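Side-chain contacts in probable exosome complex exonuclease 2 (PDB 3M7N), which is probably a non-catalytic component of the archaeal exosome, an RNA-degrading complex, in which it helps to shape the active site of its partner Rrp41: residues L50-G54 / D55-V59; N101-E104 / L105-V109. All blocks are in the same frame, centred on the assembly; numbering follows the deposited sequence.

Interaction 1 of 2, residues L50-G54 / D55-V59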
loop_
_atom_site.group_PDB
_atom_site.type_symbol
_atom_site.label_atom_id
_atom_site.label_comp_id
_atom_site.label_asym_id
_atom_site.label_seq_id
_atom_site.Cartn_x
_atom_site.Cartn_y
_atom_site.Cartn_z
ATOM N N LEU H 50 19.056 -27.649 -9.124
ATOM C CA LEU H 50 18.747 -27.567 -7.714
ATOM C C LEU H 50 20.053 -27.637 -6.948
ATOM O O LEU H 50 20.892 -28.514 -7.186
ATOM C CB LEU H 50 17.812 -28.697 -7.280
ATOM C CG LEU H 50 17.597 -28.875 -5.773
ATOM C CD1 LEU H 50 16.712 -27.771 -5.218
ATOM C CD2 LEU H 50 16.988 -30.244 -5.473
ATOM N N VAL H 51 20.236 -26.695 -6.040
ATOM C CA VAL H 51 21.365 -26.751 -5.147
ATOM C C VAL H 51 20.957 -26.902 -3.696
ATOM O O VAL H 51 20.068 -26.206 -3.218
ATOM C CB VAL H 51 22.221 -25.488 -5.281
ATOM C CG1 VAL H 51 23.177 -25.343 -4.064
ATOM C CG2 VAL H 51 22.947 -25.512 -6.599
ATOM N N LYS H 52 21.634 -27.806 -3.000
ATOM C CA LYS H 52 21.529 -27.914 -1.551
ATOM C C LYS H 52 22.847 -27.507 -0.900
ATOM O O LYS H 52 23.928 -27.988 -1.276
ATOM C CB LYS H 52 21.157 -29.338 -1.125
ATOM C CG LYS H 52 19.871 -29.845 -1.757
ATOM C CD LYS H 52 19.601 -31.290 -1.380
ATOM C CE LYS H 52 18.206 -31.687 -1.823
ATOM N NZ LYS H 52 17.970 -33.150 -1.676
ATOM N N LEU H 53 22.728 -26.615 0.073
ATOM C CA LEU H 53 23.851 -26.048 0.786
ATOM C C LEU H 53 23.509 -26.222 2.242
ATOM O O LEU H 53 22.801 -25.407 2.804
ATOM C CB LEU H 53 23.979 -24.555 0.449
ATOM C CG LEU H 53 25.043 -23.760 1.197
ATOM C CD1 LEU H 53 26.291 -24.602 1.251
ATOM C CD2 LEU H 53 25.331 -22.393 0.558
ATOM N N GLY H 54 24.012 -27.283 2.858
ATOM C CA GLY H 54 23.482 -27.712 4.144
ATOM C C GLY H 54 21.993 -27.993 3.971
ATOM O O GLY H 54 21.605 -28.720 3.054
ATOM N N ASP H 55 21.156 -27.401 4.819
ATOM C CA ASP H 55 19.700 -27.539 4.675
ATOM C C ASP H 55 19.063 -26.471 3.785
ATOM O O ASP H 55 17.874 -26.553 3.456
ATOM C CB ASP H 55 19.002 -27.574 6.035
ATOM C CG ASP H 55 19.353 -28.819 6.837
ATOM O OD1 ASP H 55 19.501 -28.717 8.065
ATOM O OD2 ASP H 55 19.494 -29.903 6.243
ATOM N N THR H 56 19.856 -25.488 3.373
ATOM C CA THR H 56 19.406 -24.521 2.388
ATOM C C THR H 56 19.190 -25.154 1.003
ATOM O O THR H 56 20.025 -25.921 0.525
ATOM C CB THR H 56 20.372 -23.314 2.314
ATOM O OG1 THR H 56 20.231 -22.554 3.510
ATOM C CG2 THR H 56 20.067 -22.416 1.121
ATOM N N GLN H 57 18.051 -24.827 0.381
ATOM C CA GLN H 57 17.676 -25.353 -0.930
ATOM C C GLN H 57 17.154 -24.243 -1.842
ATOM O O GLN H 57 16.376 -23.387 -1.432
ATOM C CB GLN H 57 16.586 -26.426 -0.801
ATOM C CG GLN H 57 16.866 -27.497 0.217
ATOM C CD GLN H 57 15.995 -28.738 0.016
ATOM O OE1 GLN H 57 15.952 -29.320 -1.065
ATOM N NE2 GLN H 57 15.301 -29.136 1.057
ATOM N N VAL H 58 17.573 -24.263 -3.093
ATOM C CA VAL H 58 17.108 -23.261 -4.034
ATOM C C VAL H 58 17.165 -23.884 -5.393
ATOM O O VAL H 58 18.015 -24.746 -5.671
ATOM C CB VAL H 58 17.975 -21.966 -4.002
ATOM C CG1 VAL H 58 19.439 -22.298 -4.145
ATOM C CG2 VAL H 58 17.551 -21.024 -5.103
ATOM N N VAL H 59 16.240 -23.481 -6.247
ATOM C CA VAL H 59 16.246 -24.006 -7.594
ATOM C C VAL H 59 16.292 -22.849 -8.538
ATOM O O VAL H 59 15.686 -21.810 -8.292
ATOM C CB VAL H 59 15.031 -24.947 -7.887
ATOM C CG1 VAL H 59 13.722 -24.270 -7.556
ATOM C CG2 VAL H 59 15.058 -25.400 -9.320
#
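K52 lies alongside Q57, both side chains pointing the same way, and its CE rests 3.4 Å from Q57 OE1. With K52 extended beyond CG, its methylenes run past the amide oxygen of Q57, K52 CG being 4.0 Å from Q57 OE1. The amide's other end turns to a neighbouring subunit: Q57 NE2 makes a weak hydrogen bond to V35 O of the exonuclease 1 chain. On the same face L50 has its CG anti to the backbone N (chi1 170°), and CD1 then turns across to lie 3.3 Å from V58 O and to pack on V59 CB. These residues form an antiparallel beta hairpin closed by a type II' turn from L53 to T56, with G54 at the positive-phi position (58°). V51 and V58 pair through two backbone hydrogen bonds; V51 N meets V58 O at 3.0 Å, almost head-on to the carbonyl. Nearer the turn, L53 N donates to T56 O at 2.8 Å, while the return bond from T56 N to L53 O is weak. V51, L53, T56 and V58 occupy the other face, where V51, T56 and V58 touch helix 148-161. T56 OG1 is hydrogen-bonded to G146 O, and D55 forms a salt bridge to K37 of the exonuclease 1 chain.

Interaction 2 of 2, residues N101-E104 / L105-V109; sequences NSIE and LARVV. With nucleotides of chain L.
R107 packs along I103, one helical turn earlier, and then reaches the RNA. Its CB lies 3.4 Å from I103 O, and CG comes closer to the same oxygen, at 3.2 Å. CG stands anti to the carbonyl carbon (chi1 -72°), which lays the aliphatic chain over that turn. R107 CD then meets I103 CG2 at 3.8 Å, the two side chains running side by side in the same direction. Beyond CD the chain bends at chi3 (93°). NE makes only a long, weak ion pair with a phosphate of the bound RNA. NH2 forms a salt bridge to E100 of the neighbouring exonuclease 1 chain, to which E104 also turns, its OE2 paired with K103 of that chain. R107 NH1 ends at the phosphate of C5 of chain L, 2.6 Å from OP1 and 2.8 Å from OP2; OP2 sits at the guanidinium edge, in its plane, whereas OP1 approaches obliquely. Carboxylate and phosphate together probably fix the rotation of the guanidinium. With an alanine here, this phosphate would probably lose a positive partner and E100 of the neighbouring chain its salt bridge to the guanidinium. Backbone hydrogen bonds hold the helix: R107 N to I103 O, V108 N to E104 O and, at 3.0 Å, L105 N to N101 O. These are the bonds of an alpha-helix, N-H of residue i+4 to C=O of residue i, here within an RNase PH fold, presenting an arginine to bound RNA beside the interface with the exonuclease 1 subunit.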
loop_
_atom_site.group_PDB
_atom_site.type_symbol
_atom_site.label_atom_id
_atom_site.label_comp_id
_atom_site.label_asym_id
_atom_site.label_seq_id
_atom_site.Cartn_x
_atom_site.Cartn_y
_atom_site.Cartn_z
ATOM N N ASN H 101 15.976 -7.200 -0.274
ATOM C CA ASN H 101 16.768 -8.409 -0.102
ATOM C C ASN H 101 16.803 -9.243 -1.370
ATOM O O ASN H 101 17.855 -9.719 -1.805
ATOM C CB ASN H 101 16.209 -9.250 1.035
ATOM C CG ASN H 101 16.792 -8.874 2.372
ATOM O OD1 ASN H 101 17.633 -7.980 2.471
ATOM N ND2 ASN H 101 16.365 -9.572 3.417
ATOM N N SER H 102 15.641 -9.407 -1.974
ATOM C CA SER H 102 15.534 -10.241 -3.148
ATOM C C SER H 102 16.170 -9.561 -4.367
ATOM O O SER H 102 16.756 -10.219 -5.223
ATOM C CB SER H 102 14.058 -10.588 -3.383
ATOM O OG SER H 102 13.892 -11.352 -4.554
ATOM N N ILE H 103 16.044 -8.241 -4.453
ATOM C CA ILE H 103 16.687 -7.488 -5.526
ATOM C C ILE H 103 18.218 -7.538 -5.387
ATOM O O ILE H 103 18.951 -7.731 -6.362
ATOM C CB ILE H 103 16.203 -6.032 -5.523
ATOM C CG1 ILE H 103 14.818 -5.941 -6.172
ATOM C CG2 ILE H 103 17.190 -5.135 -6.247
ATOM C CD1 ILE H 103 14.032 -4.732 -5.738
ATOM N N GLU H 104 18.689 -7.390 -4.160
ATOM C CA GLU H 104 20.111 -7.478 -3.877
ATOM C C GLU H 104 20.687 -8.836 -4.307
ATOM O O GLU H 104 21.635 -8.893 -5.082
ATOM C CB GLU H 104 20.361 -7.218 -2.394
ATOM C CG GLU H 104 21.798 -6.900 -2.043
ATOM C CD GLU H 104 21.895 -5.890 -0.915
ATOM O OE1 GLU H 104 22.499 -4.819 -1.137
ATOM O OE2 GLU H 104 21.342 -6.157 0.178
ATOM N N LEU H 105 20.098 -9.917 -3.816
ATOM C CA LEU H 105 20.513 -11.265 -4.180
ATOM C C LEU H 105 20.586 -11.472 -5.691
ATOM O O LEU H 105 21.595 -11.922 -6.209
ATOM C CB LEU H 105 19.567 -12.298 -3.555
ATOM C CG LEU H 105 20.015 -13.762 -3.646
ATOM C CD1 LEU H 105 19.558 -14.524 -2.405
ATOM C CD2 LEU H 105 19.546 -14.454 -4.933
ATOM N N ALA H 106 19.526 -11.144 -6.414
ATOM C CA ALA H 106 19.541 -11.384 -7.855
ATOM C C ALA H 106 20.650 -10.582 -8.515
ATOM O O ALA H 106 21.261 -11.019 -9.489
ATOM C CB ALA H 106 18.203 -11.045 -8.493
ATOM N N ARG H 107 20.895 -9.392 -7.995
ATOM C CA ARG H 107 21.904 -8.543 -8.600
ATOM C C ARG H 107 23.307 -9.041 -8.291
ATOM O O ARG H 107 24.201 -8.837 -9.094
ATOM C CB ARG H 107 21.741 -7.079 -8.188
ATOM C CG ARG H 107 20.541 -6.419 -8.819
ATOM C CD ARG H 107 20.399 -4.994 -8.350
ATOM N NE ARG H 107 21.057 -4.076 -9.270
ATOM C CZ ARG H 107 22.058 -3.282 -8.930
ATOM N NH1 ARG H 107 22.604 -2.477 -9.830
ATOM N NH2 ARG H 107 22.508 -3.302 -7.686
ATOM N N VAL H 108 23.512 -9.685 -7.145
ATOM C CA VAL H 108 24.845 -10.187 -6.882
ATOM C C VAL H 108 25.106 -11.349 -7.833
ATOM O O VAL H 108 26.145 -11.395 -8.486
ATOM C CB VAL H 108 25.092 -10.588 -5.411
ATOM C CG1 VAL H 108 26.442 -11.293 -5.283
ATOM C CG2 VAL H 108 25.071 -9.363 -4.508
ATOM N N VAL H 109 24.149 -12.264 -7.937
ATOM C CA VAL H 109 24.285 -13.395 -8.841
ATOM C C VAL H 109 24.536 -12.886 -10.263
ATOM O O VAL H 109 25.434 -13.360 -10.969
ATOM C CB VAL H 109 23.039 -14.293 -8.817
ATOM C CG1 VAL H 109 23.088 -15.277 -9.936
ATOM C CG2 VAL H 109 22.896 -15.002 -7.473
ATOM P P C L 5 24.181 -2.084 -12.471
ATOM O OP1 C L 5 24.830 -2.425 -11.192
ATOM O OP2 C L 5 22.769 -1.626 -12.497
ATOM O "O5'" C L 5 25.039 -0.959 -13.225
ATOM C "C5'" C L 5 26.452 -0.932 -13.176
ATOM C "C4'" C L 5 26.984 -0.063 -14.298
ATOM O "O4'" C L 5 26.311 -0.418 -15.533
ATOM C "C3'" C L 5 26.707 1.429 -14.185
ATOM O "O3'" C L 5 27.587 2.042 -13.267
ATOM C "C2'" C L 5 27.006 1.835 -15.623
ATOM O "O2'" C L 5 28.381 1.754 -15.968
ATOM C "C1'" C L 5 26.222 0.741 -16.346
ATOM N N1 C L 5 24.794 1.103 -16.539
ATOM C C2 C L 5 24.484 2.200 -17.349
ATOM O O2 C L 5 25.414 2.825 -17.875
ATOM N N3 C L 5 23.179 2.538 -17.527
ATOM C C4 C L 5 22.210 1.829 -16.932
ATOM N N4 C L 5 20.937 2.193 -17.137
ATOM C C5 C L 5 22.512 0.709 -16.100
ATOM C C6 C L 5 23.801 0.386 -15.934
#

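Interactions 1 and 2 are separate local contacts of one RNase PH domain, their centres about 17 Å apart and their nearest atoms about 7 Å apart. Interaction 1 is partly buried and joins neighbouring strands of the five-stranded sheet; interaction 2 is buried and lies within the single helix 100-115. Both rest on helix 148-161, the hairpin with one sheet face, the helix with its apolar side chains. Each also meets an exonuclease 1 chain, interaction 1 by one salt bridge and interaction 2 by two, but their outlook differs: the hairpin's nearest atom lies about 17 Å from the bound nucleic acid, whereas the arginine of 105-109 touches a phosphate directly.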